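Putative D-alanine N-acetyltransferase of GNAT family (Desulfovibrio desulfuricans subsp. desulfuricans, PDB 2R7H) probably transfers an acyl group, most likely acetyl from acetyl-CoA as in other GNAT-family enzymes, to an acceptor that is not firmly established. Local coordinates at residues G67-F72 against A83-T88; E92-L97 against G127-F132; E134-R139 against A165-I170. One frame throughout, in Å; residues are numbered along the deposited sequence. Where two conformers were deposited one is given.

Contact 1 of 3, residues G67-F72 against A83-T88; sequences GYHFVF and ACYGPT
H69 and V71 pair with Y85 and A83 in the antiparallel hairpin of strands 69-75 and 78-87, a buried part of the GNAT sheet. Both are hydrogen-bonded pairs: H69 N donates to Y85 O at 2.7 Å, and Y85 N returns to H69 O. V71 and A83 are joined by a like reciprocal pair. On the H69/Y85 side of the sheet, CG of Y85 sits between its own backbone N and carbonyl carbon (chi1 74°), which lays the ring under H69: CB of H69 rests over one face, 3.7 Å from the ring centroid. The imidazole itself is slid off the phenol, with H69 CD2 3.9 Å from P87 CD. On the other side, C84 SG approaches F70 CE2 at 3.7 Å, an oblique sulfur-aromatic contact. Where the strands part, one water donates to both G67 O and P87 O; it lies 2.6 Å from P87 O. A second water stands 2.5 Å from Y85 OH. Helix 46-61 packs on the F70/C84 side through L55, whereas V119 of helix 111-125 meets A83 and Y85 on the opposite side, and strand 94-102 continues the sheet beyond 83-88.

Contact 2 of 3, residues E92-L97 against G127-F132; sequences EGTYDL and GGRLLF
The beta-alpha-beta unit of strand 94-102, helix 111-125 and strand 130-136 brings E92-L97 alongside G127-F132 as parallel neighbours. T94, Y95 and D96 pair with L130, L131 and F132. Y95 N donates to L130 O, F132 N to Y95 O, and L97 N to F132 O at 2.7 Å. At the entrance to the pair G93 O accepts two backbone donors, R129 N at 2.8 Å and L130 N at 3.1 Å. G127, with positive phi, ends helix 111-125 in a Schellman motif just before this point. R129 folds its chain at chi3 (-60°) and turns the edge of its guanidinium to E92 O, which receives NE at 3.1 Å and NH2 at 3.0 Å, both from within the guanidinium plane. In the conformer given, E92 OE2 stands near R129 NE as a long, weak and doubtful salt bridge. Further along, T94 CG2 meets the edge of the F132 ring, 3.4 Å from CE2, while L131 CD1 packs against Y95 CB on the other side of the sheet, towards helix 111-125. T94 OG1 is bonded to F162 O of the second subunit, and R129 NH1 to A161 O of that subunit. Within the pair, R129 grips the neutral carbonyl of E92 side-on with NE and NH2, which should fix the rotation of the guanidinium; any help from the E92 carboxylate is uncertain.

Contact 3 of 3, residues E134-R139 against A165-I170; sequences ETSGIR and AGDDKI
Backbone bonds join T135 to I170 across the antiparallel strands 130-136 and 167-175: T135 N donates to I170 O and I170 N to T135 O, the latter at 2.8 Å. G137 N adds a more bent bond to D168 O just past the end of strand 130-136. Among the polar side chains, S136 OG gives its proton to D167 OD1 in a very short bond of 2.5 Å. With OG anti to the S136 backbone N (chi1 167°), the hydroxyl is set to face D167, and the same oxygen accepts I138 N at 3.2 Å in an ST turn, so one hydroxyl joins the turn to the facing strand. The other carboxylate oxygen of D167 forms a salt bridge with R164. At the opposite end, E134 OE2 and K169 NZ make a weak salt bridge of 3.1 Å; K169 also makes a cation-pi contact with F162 of its own chain. Two isoleucines make van der Waals contacts. I170 CD1 presses on the backbone of G137, 3.3 Å from its CA, tighter than a usual carbon contact, and I138 CG2 lies 3.7 Å from D167 CG, the carboxylate carbon. Helix 142-150 packs on T135 through T144 and R145, while strand 154-159, the outermost strand on this side of the chain's sheet, borders 167-175 and touches K169 through L159 and I170 through A155.

Overall arrangement
All three contacts belong to one mixed sheet and follow in series along the chain. Contacts 1 and 2, with centres 11 Å apart, meet directly where strand 78-87 runs beside 94-102: T88 OG1 lies 2.9 Å from D96 OD2, and G86 O is 2.9 Å from D96 N. Contacts 2 and 3 share strand 130-136, with centres 22 Å apart. Contacts 1 and 3 do not touch, their nearest atoms being about 8 Å apart. A bound 2-ethoxyethanol, probably from the crystallisation liquor, lies about 3 Å from the Y68 side chain of contact 1 and about 6 Å from that of D96 in contact 2; Y98 and W99 complete its pocket.

Contact 1 of 3, residues G67-F72 against A83-T88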
ATOM      1  N   GLY B  67       3.238   5.362 -11.975  1.00 53.24           N
ATOM      2  CA  GLY B  67       4.059   5.218 -10.771  1.00 53.07           C
ATOM      3  C   GLY B  67       4.788   3.888 -10.613  1.00 51.86           C
ATOM      4  O   GLY B  67       5.207   3.549  -9.502  1.00 53.25           O
ATOM      5  N   TYR B  68       4.923   3.146 -11.710  1.00 48.61           N
ATOM      6  CA  TYR B  68       5.604   1.861 -11.729  1.00 46.91           C
ATOM      7  C   TYR B  68       6.785   2.009 -12.690  1.00 44.30           C
ATOM      8  O   TYR B  68       6.607   2.322 -13.857  1.00 45.96           O
ATOM      9  CB  TYR B  68       4.680   0.713 -12.159  1.00 48.31           C
ATOM     10  CG  TYR B  68       3.511   0.561 -11.235  1.00 47.68           C
ATOM     11  CD1 TYR B  68       3.732   0.207  -9.916  1.00 58.17           C
ATOM     12  CD2 TYR B  68       2.200   0.729 -11.667  1.00 51.89           C
ATOM     13  CE1 TYR B  68       2.708   0.076  -9.012  1.00 54.77           C
ATOM     14  CE2 TYR B  68       1.135   0.603 -10.759  1.00 53.42           C
ATOM     15  CZ  TYR B  68       1.416   0.278  -9.421  1.00 56.71           C
ATOM     16  OH  TYR B  68       0.434   0.123  -8.469  1.00 60.82           O
ATOM     17  N   HIS B  69       7.978   1.774 -12.161  1.00 40.89           N
ATOM     18  CA  HIS B  69       9.231   1.848 -12.874  1.00 39.18           C
ATOM     19  C   HIS B  69       9.815   0.455 -12.940  1.00 35.42           C
ATOM     20  O   HIS B  69       9.542  -0.388 -12.076  1.00 35.93           O
ATOM     21  CB  HIS B  69      10.158   2.794 -12.134  1.00 35.05           C
ATOM     22  CG  HIS B  69       9.624   4.180 -12.054  1.00 42.15           C
ATOM     23  ND1 HIS B  69      10.049   5.180 -12.897  1.00 45.83           N
ATOM     24  CD2 HIS B  69       8.636   4.714 -11.298  1.00 40.95           C
ATOM     25  CE1 HIS B  69       9.394   6.294 -12.613  1.00 49.74           C
ATOM     26  NE2 HIS B  69       8.527   6.038 -11.651  1.00 39.92           N
ATOM     27  N   PHE B  70      10.658   0.254 -13.946  1.00 35.70           N
ATOM     28  CA  PHE B  70      11.268  -1.030 -14.249  1.00 36.93           C
ATOM     29  C   PHE B  70      12.730  -0.949 -14.643  1.00 37.62           C
ATOM     30  O   PHE B  70      13.146   0.047 -15.228  1.00 37.57           O
ATOM     31  CB  PHE B  70      10.549  -1.618 -15.490  1.00 37.21           C
ATOM     32  CG  PHE B  70       9.094  -1.880 -15.284  1.00 35.80           C
ATOM     33  CD1 PHE B  70       8.151  -0.906 -15.547  1.00 41.74           C
ATOM     34  CD2 PHE B  70       8.677  -3.080 -14.768  1.00 37.36           C
ATOM     35  CE1 PHE B  70       6.797  -1.130 -15.315  1.00 38.75           C
ATOM     36  CE2 PHE B  70       7.336  -3.302 -14.529  1.00 42.37           C
ATOM     37  CZ  PHE B  70       6.399  -2.320 -14.804  1.00 39.61           C
ATOM     38  N   VAL B  71      13.493  -1.995 -14.292  1.00 36.04           N
ATOM     39  CA  VAL B  71      14.908  -2.161 -14.752  1.00 34.06           C
ATOM     40  C   VAL B  71      14.899  -3.603 -15.279  1.00 33.21           C
ATOM     41  O   VAL B  71      14.662  -4.535 -14.508  1.00 31.58           O
ATOM     42  CB  VAL B  71      16.013  -2.044 -13.665  1.00 32.59           C
ATOM     43  CG1 VAL B  71      17.384  -2.291 -14.330  1.00 30.12           C
ATOM     44  CG2 VAL B  71      15.980  -0.687 -12.929  1.00 28.52           C
ATOM     45  N   PHE B  72      15.046  -3.775 -16.592  1.00 35.72           N
ATOM     46  CA  PHE B  72      15.057  -5.090 -17.226  1.00 37.36           C
ATOM     47  C   PHE B  72      16.496  -5.508 -17.533  1.00 39.15           C
ATOM     48  O   PHE B  72      17.217  -4.731 -18.130  1.00 39.83           O
ATOM     49  CB  PHE B  72      14.286  -5.050 -18.556  1.00 38.10           C
ATOM     50  CG  PHE B  72      12.864  -4.544 -18.438  1.00 34.64           C
ATOM     51  CD1 PHE B  72      11.885  -5.341 -17.894  1.00 38.71           C
ATOM     52  CD2 PHE B  72      12.515  -3.277 -18.892  1.00 38.55           C
ATOM     53  CE1 PHE B  72      10.588  -4.893 -17.786  1.00 42.03           C
ATOM     54  CE2 PHE B  72      11.218  -2.828 -18.807  1.00 42.70           C
ATOM     55  CZ  PHE B  72      10.246  -3.644 -18.247  1.00 37.20           C
ATOM     56  N   ALA B  83      13.414  -5.924 -12.281  1.00 30.52           N
ATOM     57  CA  ALA B  83      12.993  -5.358 -10.992  1.00 29.68           C
ATOM     58  C   ALA B  83      11.836  -4.393 -11.318  1.00 31.09           C
ATOM     59  O   ALA B  83      11.838  -3.760 -12.379  1.00 31.02           O
ATOM     60  CB  ALA B  83      14.082  -4.631 -10.356  1.00 27.40           C
ATOM     61  N   CYS B  84      10.858  -4.325 -10.430  1.00 30.25           N
ATOM     62  CA  CYS B  84       9.674  -3.473 -10.542  1.00 31.12           C
ATOM     63  C   CYS B  84       9.666  -2.643  -9.238  1.00 28.52           C
ATOM     64  O   CYS B  84       9.825  -3.173  -8.112  1.00 29.75           O
ATOM     65  CB  CYS B  84       8.389  -4.313 -10.652  1.00 33.57           C
ATOM     66  SG  CYS B  84       6.953  -3.216 -10.806  1.00 50.39           S
ATOM     67  N   TYR B  85       9.523  -1.338  -9.360  1.00 27.85           N
ATOM     68  CA  TYR B  85       9.540  -0.479  -8.175  1.00 31.49           C
ATOM     69  C   TYR B  85       8.831   0.844  -8.443  1.00 33.78           C
ATOM     70  O   TYR B  85       8.455   1.128  -9.552  1.00 34.39           O
ATOM     71  CB  TYR B  85      11.011  -0.230  -7.735  1.00 32.88           C
ATOM     72  CG  TYR B  85      11.760   0.712  -8.615  1.00 27.41           C
ATOM     73  CD1 TYR B  85      12.341   0.304  -9.793  1.00 27.71           C
ATOM     74  CD2 TYR B  85      11.836   2.067  -8.279  1.00 34.86           C
ATOM     75  CE1 TYR B  85      12.986   1.217 -10.592  1.00 33.40           C
ATOM     76  CE2 TYR B  85      12.473   2.950  -9.038  1.00 35.45           C
ATOM     77  CZ  TYR B  85      13.042   2.543 -10.196  1.00 38.11           C
ATOM     78  OH  TYR B  85      13.655   3.494 -10.946  1.00 41.57           O
ATOM     79  N   GLY B  86       8.665   1.672  -7.411  1.00 34.66           N
ATOM     80  CA  GLY B  86       8.000   2.946  -7.638  1.00 34.34           C
ATOM     81  C   GLY B  86       7.911   3.826  -6.427  1.00 31.96           C
ATOM     82  O   GLY B  86       8.133   3.375  -5.314  1.00 31.34           O
ATOM     83  N   PRO B  87       7.615   5.126  -6.640  1.00 32.03           N
ATOM     84  CA  PRO B  87       7.505   5.956  -5.435  1.00 27.91           C
ATOM     85  C   PRO B  87       6.285   5.608  -4.590  1.00 29.30           C
ATOM     86  O   PRO B  87       5.212   5.271  -5.106  1.00 32.29           O
ATOM     87  CB  PRO B  87       7.364   7.359  -5.986  1.00 30.38           C
ATOM     88  CG  PRO B  87       6.671   7.157  -7.338  1.00 27.61           C
ATOM     89  CD  PRO B  87       7.376   5.912  -7.856  1.00 33.90           C
ATOM     90  N   THR B  88       6.447   5.654  -3.278  1.00 27.90           N
ATOM     91  CA  THR B  88       5.334   5.348  -2.408  1.00 29.77           C
ATOM     92  C   THR B  88       4.339   6.535  -2.394  1.00 32.88           C
ATOM     93  O   THR B  88       4.759   7.679  -2.189  1.00 36.98           O
ATOM     94  CB  THR B  88       5.819   5.131  -0.991  1.00 27.83           C
ATOM     95  OG1 THR B  88       6.871   4.148  -1.030  1.00 28.07           O
ATOM     96  CG2 THR B  88       4.690   4.641  -0.145  1.00 27.74           C
TER
HETATM   97  O   HOH W   1       4.530   3.393  -6.775  1.00 50.15           O
HETATM   98  O   HOH W   2      13.893   2.815 -13.361  1.00 52.12           O

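Contact 2 of 3, residues E92-L97 against G127-F132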
ATOM      1  N   GLU B  92       7.411  11.727   0.535  0.50 34.34           N
ATOM      2  CA  GLU B  92       8.495  12.514  -0.087  0.50 33.11           C
ATOM      3  C   GLU B  92       9.740  11.669   0.003  0.50 31.87           C
ATOM      4  O   GLU B  92      10.178  11.403   1.090  0.50 31.55           O
ATOM      5  CB  GLU B  92       8.705  13.868   0.663  0.50 34.02           C
ATOM      6  CG  GLU B  92      10.029  14.703   0.387  0.50 36.01           C
ATOM      7  CD  GLU B  92      11.263  14.368   1.307  0.50 46.17           C
ATOM      8  OE1 GLU B  92      11.288  14.729   2.540  0.50 31.40           O
ATOM      9  OE2 GLU B  92      12.257  13.823   0.762  0.50 40.11           O
ATOM     10  N   GLY B  93      10.272  11.190  -1.115  1.00 30.25           N
ATOM     11  CA  GLY B  93      11.513  10.417  -1.081  1.00 32.17           C
ATOM     12  C   GLY B  93      11.494   8.978  -0.602  1.00 32.19           C
ATOM     13  O   GLY B  93      12.565   8.426  -0.309  1.00 29.64           O
ATOM     14  N   THR B  94      10.311   8.371  -0.495  1.00 29.64           N
ATOM     15  CA  THR B  94      10.192   6.967  -0.097  1.00 29.03           C
ATOM     16  C   THR B  94       9.719   6.192  -1.322  1.00 26.48           C
ATOM     17  O   THR B  94       8.855   6.674  -2.034  1.00 26.32           O
ATOM     18  CB  THR B  94       9.261   6.770   1.078  1.00 33.06           C
ATOM     19  OG1 THR B  94       9.814   7.456   2.201  1.00 25.39           O
ATOM     20  CG2 THR B  94       9.169   5.301   1.489  1.00 33.85           C
ATOM     21  N   TYR B  95      10.311   5.027  -1.528  1.00 28.55           N
ATOM     22  CA  TYR B  95      10.037   4.151  -2.660  1.00 25.21           C
ATOM     23  C   TYR B  95       9.812   2.714  -2.183  1.00 24.22           C
ATOM     24  O   TYR B  95      10.348   2.310  -1.185  1.00 27.78           O
ATOM     25  CB  TYR B  95      11.253   4.160  -3.623  1.00 28.13           C
ATOM     26  CG  TYR B  95      11.399   5.462  -4.370  1.00 26.11           C
ATOM     27  CD1 TYR B  95      11.911   6.599  -3.745  1.00 29.52           C
ATOM     28  CD2 TYR B  95      11.001   5.566  -5.683  1.00 30.19           C
ATOM     29  CE1 TYR B  95      11.978   7.820  -4.420  1.00 31.27           C
ATOM     30  CE2 TYR B  95      11.060   6.754  -6.354  1.00 34.26           C
ATOM     31  CZ  TYR B  95      11.560   7.875  -5.728  1.00 37.97           C
ATOM     32  OH  TYR B  95      11.632   9.056  -6.417  1.00 40.70           O
ATOM     33  N   ASP B  96       9.035   1.985  -2.951  1.00 29.71           N
ATOM     34  CA  ASP B  96       8.809   0.583  -2.710  1.00 28.77           C
ATOM     35  C   ASP B  96       9.399  -0.275  -3.820  1.00 30.41           C
ATOM     36  O   ASP B  96       9.201   0.021  -4.983  1.00 25.59           O
ATOM     37  CB  ASP B  96       7.341   0.262  -2.640  1.00 28.53           C
ATOM     38  CG  ASP B  96       6.718   0.720  -1.339  1.00 30.14           C
ATOM     39  OD1 ASP B  96       7.075   0.198  -0.267  1.00 52.36           O
ATOM     40  OD2 ASP B  96       5.811   1.526  -1.436  1.00 39.87           O
ATOM     41  N   LEU B  97      10.167  -1.294  -3.434  1.00 25.95           N
ATOM     42  CA  LEU B  97      10.663  -2.292  -4.386  1.00 27.74           C
ATOM     43  C   LEU B  97       9.551  -3.345  -4.376  1.00 29.65           C
ATOM     44  O   LEU B  97       9.343  -3.974  -3.359  1.00 29.18           O
ATOM     45  CB  LEU B  97      11.977  -2.957  -3.896  1.00 27.21           C
ATOM     46  CG  LEU B  97      12.551  -4.074  -4.816  1.00 24.72           C
ATOM     47  CD1 LEU B  97      12.923  -3.569  -6.264  1.00 25.30           C
ATOM     48  CD2 LEU B  97      13.779  -4.682  -4.107  1.00 31.99           C
ATOM     49  N   GLY B 127      16.140  11.756  -5.938  1.00 38.43           N
ATOM     50  CA  GLY B 127      16.120  12.318  -4.597  1.00 38.96           C
ATOM     51  C   GLY B 127      15.610  11.423  -3.490  1.00 38.68           C
ATOM     52  O   GLY B 127      15.337  11.913  -2.388  1.00 38.93           O
ATOM     53  N   GLY B 128      15.529  10.116  -3.729  1.00 35.69           N
ATOM     54  CA  GLY B 128      15.018   9.209  -2.716  1.00 34.45           C
ATOM     55  C   GLY B 128      15.925   9.027  -1.517  1.00 33.56           C
ATOM     56  O   GLY B 128      17.152   9.078  -1.642  1.00 33.22           O
ATOM     57  N   ARG B 129      15.294   8.862  -0.354  1.00 31.75           N
ATOM     58  CA  ARG B 129      15.931   8.633   0.924  1.00 32.84           C
ATOM     59  C   ARG B 129      15.821   7.181   1.346  1.00 30.91           C
ATOM     60  O   ARG B 129      16.754   6.661   1.936  1.00 30.43           O
ATOM     61  CB  ARG B 129      15.203   9.446   2.019  1.00 33.38           C
ATOM     62  CG  ARG B 129      15.078  10.938   1.742  1.00 36.40           C
ATOM     63  CD  ARG B 129      14.178  11.692   2.739  1.00 35.40           C
ATOM     64  NE  ARG B 129      12.808  11.173   2.746  1.00 30.63           N
ATOM     65  CZ  ARG B 129      12.279  10.388   3.681  1.00 34.76           C
ATOM     66  NH1 ARG B 129      12.959  10.019   4.761  1.00 28.84           N
ATOM     67  NH2 ARG B 129      11.036   9.982   3.558  1.00 34.59           N
ATOM     68  N   LEU B 130      14.663   6.547   1.073  1.00 30.75           N
ATOM     69  CA  LEU B 130      14.368   5.178   1.502  1.00 26.97           C
ATOM     70  C   LEU B 130      13.822   4.279   0.445  1.00 26.03           C
ATOM     71  O   LEU B 130      13.101   4.730  -0.397  1.00 27.27           O
ATOM     72  CB  LEU B 130      13.295   5.233   2.593  1.00 25.80           C
ATOM     73  CG  LEU B 130      13.686   5.943   3.900  1.00 28.83           C
ATOM     74  CD1 LEU B 130      12.442   6.222   4.803  1.00 26.96           C
ATOM     75  CD2 LEU B 130      14.697   5.074   4.518  1.00 25.41           C
ATOM     76  N   LEU B 131      14.169   3.004   0.534  1.00 29.17           N
ATOM     77  CA  LEU B 131      13.633   1.983  -0.367  1.00 28.76           C
ATOM     78  C   LEU B 131      13.134   0.900   0.561  1.00 28.28           C
ATOM     79  O   LEU B 131      13.922   0.374   1.368  1.00 28.98           O
ATOM     80  CB  LEU B 131      14.671   1.374  -1.305  1.00 27.70           C
ATOM     81  CG  LEU B 131      14.185   0.283  -2.276  1.00 31.03           C
ATOM     82  CD1 LEU B 131      13.092   0.819  -3.164  1.00 24.07           C
ATOM     83  CD2 LEU B 131      15.326  -0.315  -3.138  1.00 29.30           C
ATOM     84  N   PHE B 132      11.840   0.592   0.448  1.00 26.24           N
ATOM     85  CA  PHE B 132      11.242  -0.442   1.245  1.00 28.74           C
ATOM     86  C   PHE B 132      10.910  -1.674   0.408  1.00 29.43           C
ATOM     87  O   PHE B 132      10.572  -1.548  -0.736  1.00 30.38           O
ATOM     88  CB  PHE B 132       9.959   0.047   1.936  1.00 27.43           C
ATOM     89  CG  PHE B 132      10.209   0.993   3.060  1.00 28.33           C
ATOM     90  CD1 PHE B 132      10.592   0.514   4.305  1.00 23.78           C
ATOM     91  CD2 PHE B 132      10.125   2.357   2.876  1.00 27.84           C
ATOM     92  CE1 PHE B 132      10.819   1.377   5.308  1.00 29.07           C
ATOM     93  CE2 PHE B 132      10.377   3.206   3.853  1.00 30.46           C
ATOM     94  CZ  PHE B 132      10.714   2.728   5.105  1.00 24.03           C
TER

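Contact 3 of 3, residues E134-R139 against A165-I170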
ATOM      1  N   GLU B 134       8.872  -5.597   1.017  1.00 29.49           N
ATOM      2  CA  GLU B 134       8.034  -6.401   1.918  1.00 33.98           C
ATOM      3  C   GLU B 134       8.075  -7.845   1.481  1.00 34.27           C
ATOM      4  O   GLU B 134       8.056  -8.117   0.289  1.00 31.52           O
ATOM      5  CB  GLU B 134       6.580  -5.936   1.835  1.00 33.32           C
ATOM      6  CG  GLU B 134       6.402  -4.513   2.145  1.00 37.84           C
ATOM      7  CD  GLU B 134       4.947  -4.094   2.163  1.00 41.42           C
ATOM      8  OE1 GLU B 134       4.125  -4.701   1.451  1.00 37.05           O
ATOM      9  OE2 GLU B 134       4.651  -3.138   2.877  1.00 48.25           O
ATOM     10  N   THR B 135       8.163  -8.769   2.432  1.00 32.62           N
ATOM     11  CA  THR B 135       8.117 -10.162   2.075  1.00 33.89           C
ATOM     12  C   THR B 135       7.417 -10.950   3.177  1.00 33.22           C
ATOM     13  O   THR B 135       6.990 -10.381   4.204  1.00 33.44           O
ATOM     14  CB  THR B 135       9.517 -10.727   1.694  1.00 36.65           C
ATOM     15  OG1 THR B 135       9.336 -11.995   1.066  1.00 37.72           O
ATOM     16  CG2 THR B 135      10.433 -10.849   2.905  1.00 36.77           C
ATOM     17  N   SER B 136       7.278 -12.243   2.937  1.00 32.86           N
ATOM     18  CA  SER B 136       6.625 -13.156   3.863  1.00 33.31           C
ATOM     19  C   SER B 136       7.613 -13.762   4.847  1.00 34.74           C
ATOM     20  O   SER B 136       8.795 -13.889   4.574  1.00 35.19           O
ATOM     21  CB  SER B 136       5.890 -14.246   3.087  1.00 34.20           C
ATOM     22  OG  SER B 136       5.508 -15.293   3.931  1.00 35.05           O
ATOM     23  N   GLY B 137       7.109 -14.146   6.002  1.00 36.50           N
ATOM     24  CA  GLY B 137       7.937 -14.758   7.038  1.00 38.03           C
ATOM     25  C   GLY B 137       8.012 -16.274   6.990  1.00 37.93           C
ATOM     26  O   GLY B 137       8.680 -16.850   7.862  1.00 38.13           O
ATOM     27  N   ILE B 138       7.359 -16.908   5.997  1.00 37.01           N
ATOM     28  CA  ILE B 138       7.357 -18.374   5.855  1.00 37.62           C
ATOM     29  C   ILE B 138       8.686 -18.930   5.310  1.00 36.46           C
ATOM     30  O   ILE B 138       9.452 -18.219   4.645  1.00 34.23           O
ATOM     31  CB  ILE B 138       6.117 -18.933   5.040  1.00 36.39           C
ATOM     32  CG1 ILE B 138       6.152 -18.572   3.557  1.00 39.12           C
ATOM     33  CG2 ILE B 138       4.807 -18.551   5.686  1.00 32.15           C
ATOM     34  CD1 ILE B 138       4.937 -19.123   2.793  1.00 39.41           C
ATOM     35  N   ARG B 139       8.937 -20.218   5.586  1.00 37.88           N
ATOM     36  CA  ARG B 139      10.167 -20.917   5.154  1.00 35.98           C
ATOM     37  C   ARG B 139      10.556 -20.675   3.681  1.00 36.76           C
ATOM     38  O   ARG B 139      11.710 -20.336   3.382  1.00 36.32           O
ATOM     39  CB  ARG B 139      10.041 -22.431   5.437  1.00 36.46           C
ATOM     40  N   ALA B 165      -3.056 -16.817   8.579  1.00 36.88           N
ATOM     41  CA  ALA B 165      -2.595 -17.381   9.840  1.00 37.93           C
ATOM     42  C   ALA B 165      -1.196 -17.998   9.636  1.00 37.59           C
ATOM     43  O   ALA B 165      -0.969 -18.697   8.668  1.00 38.94           O
ATOM     44  CB  ALA B 165      -3.612 -18.439  10.360  1.00 38.22           C
ATOM     45  N   GLY B 166      -0.246 -17.674  10.510  1.00 37.64           N
ATOM     46  CA  GLY B 166       1.120 -18.155  10.388  1.00 38.05           C
ATOM     47  C   GLY B 166       1.978 -17.537   9.280  1.00 38.68           C
ATOM     48  O   GLY B 166       3.130 -17.930   9.135  1.00 39.57           O
ATOM     49  N   ASP B 167       1.462 -16.557   8.517  1.00 38.87           N
ATOM     50  CA  ASP B 167       2.200 -15.928   7.418  1.00 35.61           C
ATOM     51  C   ASP B 167       2.333 -14.401   7.690  1.00 33.40           C
ATOM     52  O   ASP B 167       1.478 -13.612   7.359  1.00 33.84           O
ATOM     53  CB  ASP B 167       1.497 -16.222   6.101  1.00 34.92           C
ATOM     54  CG  ASP B 167       2.337 -15.876   4.901  1.00 33.52           C
ATOM     55  OD1 ASP B 167       3.309 -15.117   5.023  1.00 32.29           O
ATOM     56  OD2 ASP B 167       2.039 -16.385   3.806  1.00 39.32           O
ATOM     57  N   ASP B 168       3.454 -14.035   8.295  1.00 33.64           N
ATOM     58  CA  ASP B 168       3.760 -12.663   8.677  1.00 33.78           C
ATOM     59  C   ASP B 168       4.340 -11.856   7.545  1.00 33.39           C
ATOM     60  O   ASP B 168       4.965 -12.432   6.660  1.00 32.50           O
ATOM     61  CB  ASP B 168       4.822 -12.666   9.769  1.00 32.63           C
ATOM     62  CG  ASP B 168       4.408 -13.439  11.008  1.00 35.79           C
ATOM     63  OD1 ASP B 168       3.209 -13.758  11.173  1.00 31.66           O
ATOM     64  OD2 ASP B 168       5.314 -13.715  11.811  1.00 36.18           O
ATOM     65  N   LYS B 169       4.125 -10.531   7.573  1.00 31.69           N
ATOM     66  CA  LYS B 169       4.714  -9.647   6.577  1.00 30.48           C
ATOM     67  C   LYS B 169       5.887  -9.043   7.277  1.00 30.84           C
ATOM     68  O   LYS B 169       5.706  -8.551   8.393  1.00 29.45           O
ATOM     69  CB  LYS B 169       3.777  -8.509   6.130  1.00 31.97           C
ATOM     70  CG  LYS B 169       4.443  -7.625   5.010  1.00 33.81           C
ATOM     71  CD  LYS B 169       3.481  -6.740   4.290  1.00 32.00           C
ATOM     72  CE  LYS B 169       2.981  -5.628   5.071  1.00 30.43           C
ATOM     73  NZ  LYS B 169       2.231  -4.675   4.163  1.00 32.21           N
ATOM     74  N   ILE B 170       7.071  -9.085   6.649  1.00 28.30           N
ATOM     75  CA  ILE B 170       8.288  -8.480   7.205  1.00 31.85           C
ATOM     76  C   ILE B 170       8.588  -7.297   6.281  1.00 29.85           C
ATOM     77  O   ILE B 170       8.587  -7.462   5.051  1.00 31.33           O
ATOM     78  CB  ILE B 170       9.531  -9.403   7.274  1.00 33.28           C
ATOM     79  CG1 ILE B 170       9.313 -10.622   8.183  1.00 38.56           C
ATOM     80  CG2 ILE B 170      10.743  -8.606   7.875  1.00 26.60           C
ATOM     81  CD1 ILE B 170       8.296 -11.550   7.750  1.00 49.60           C
TER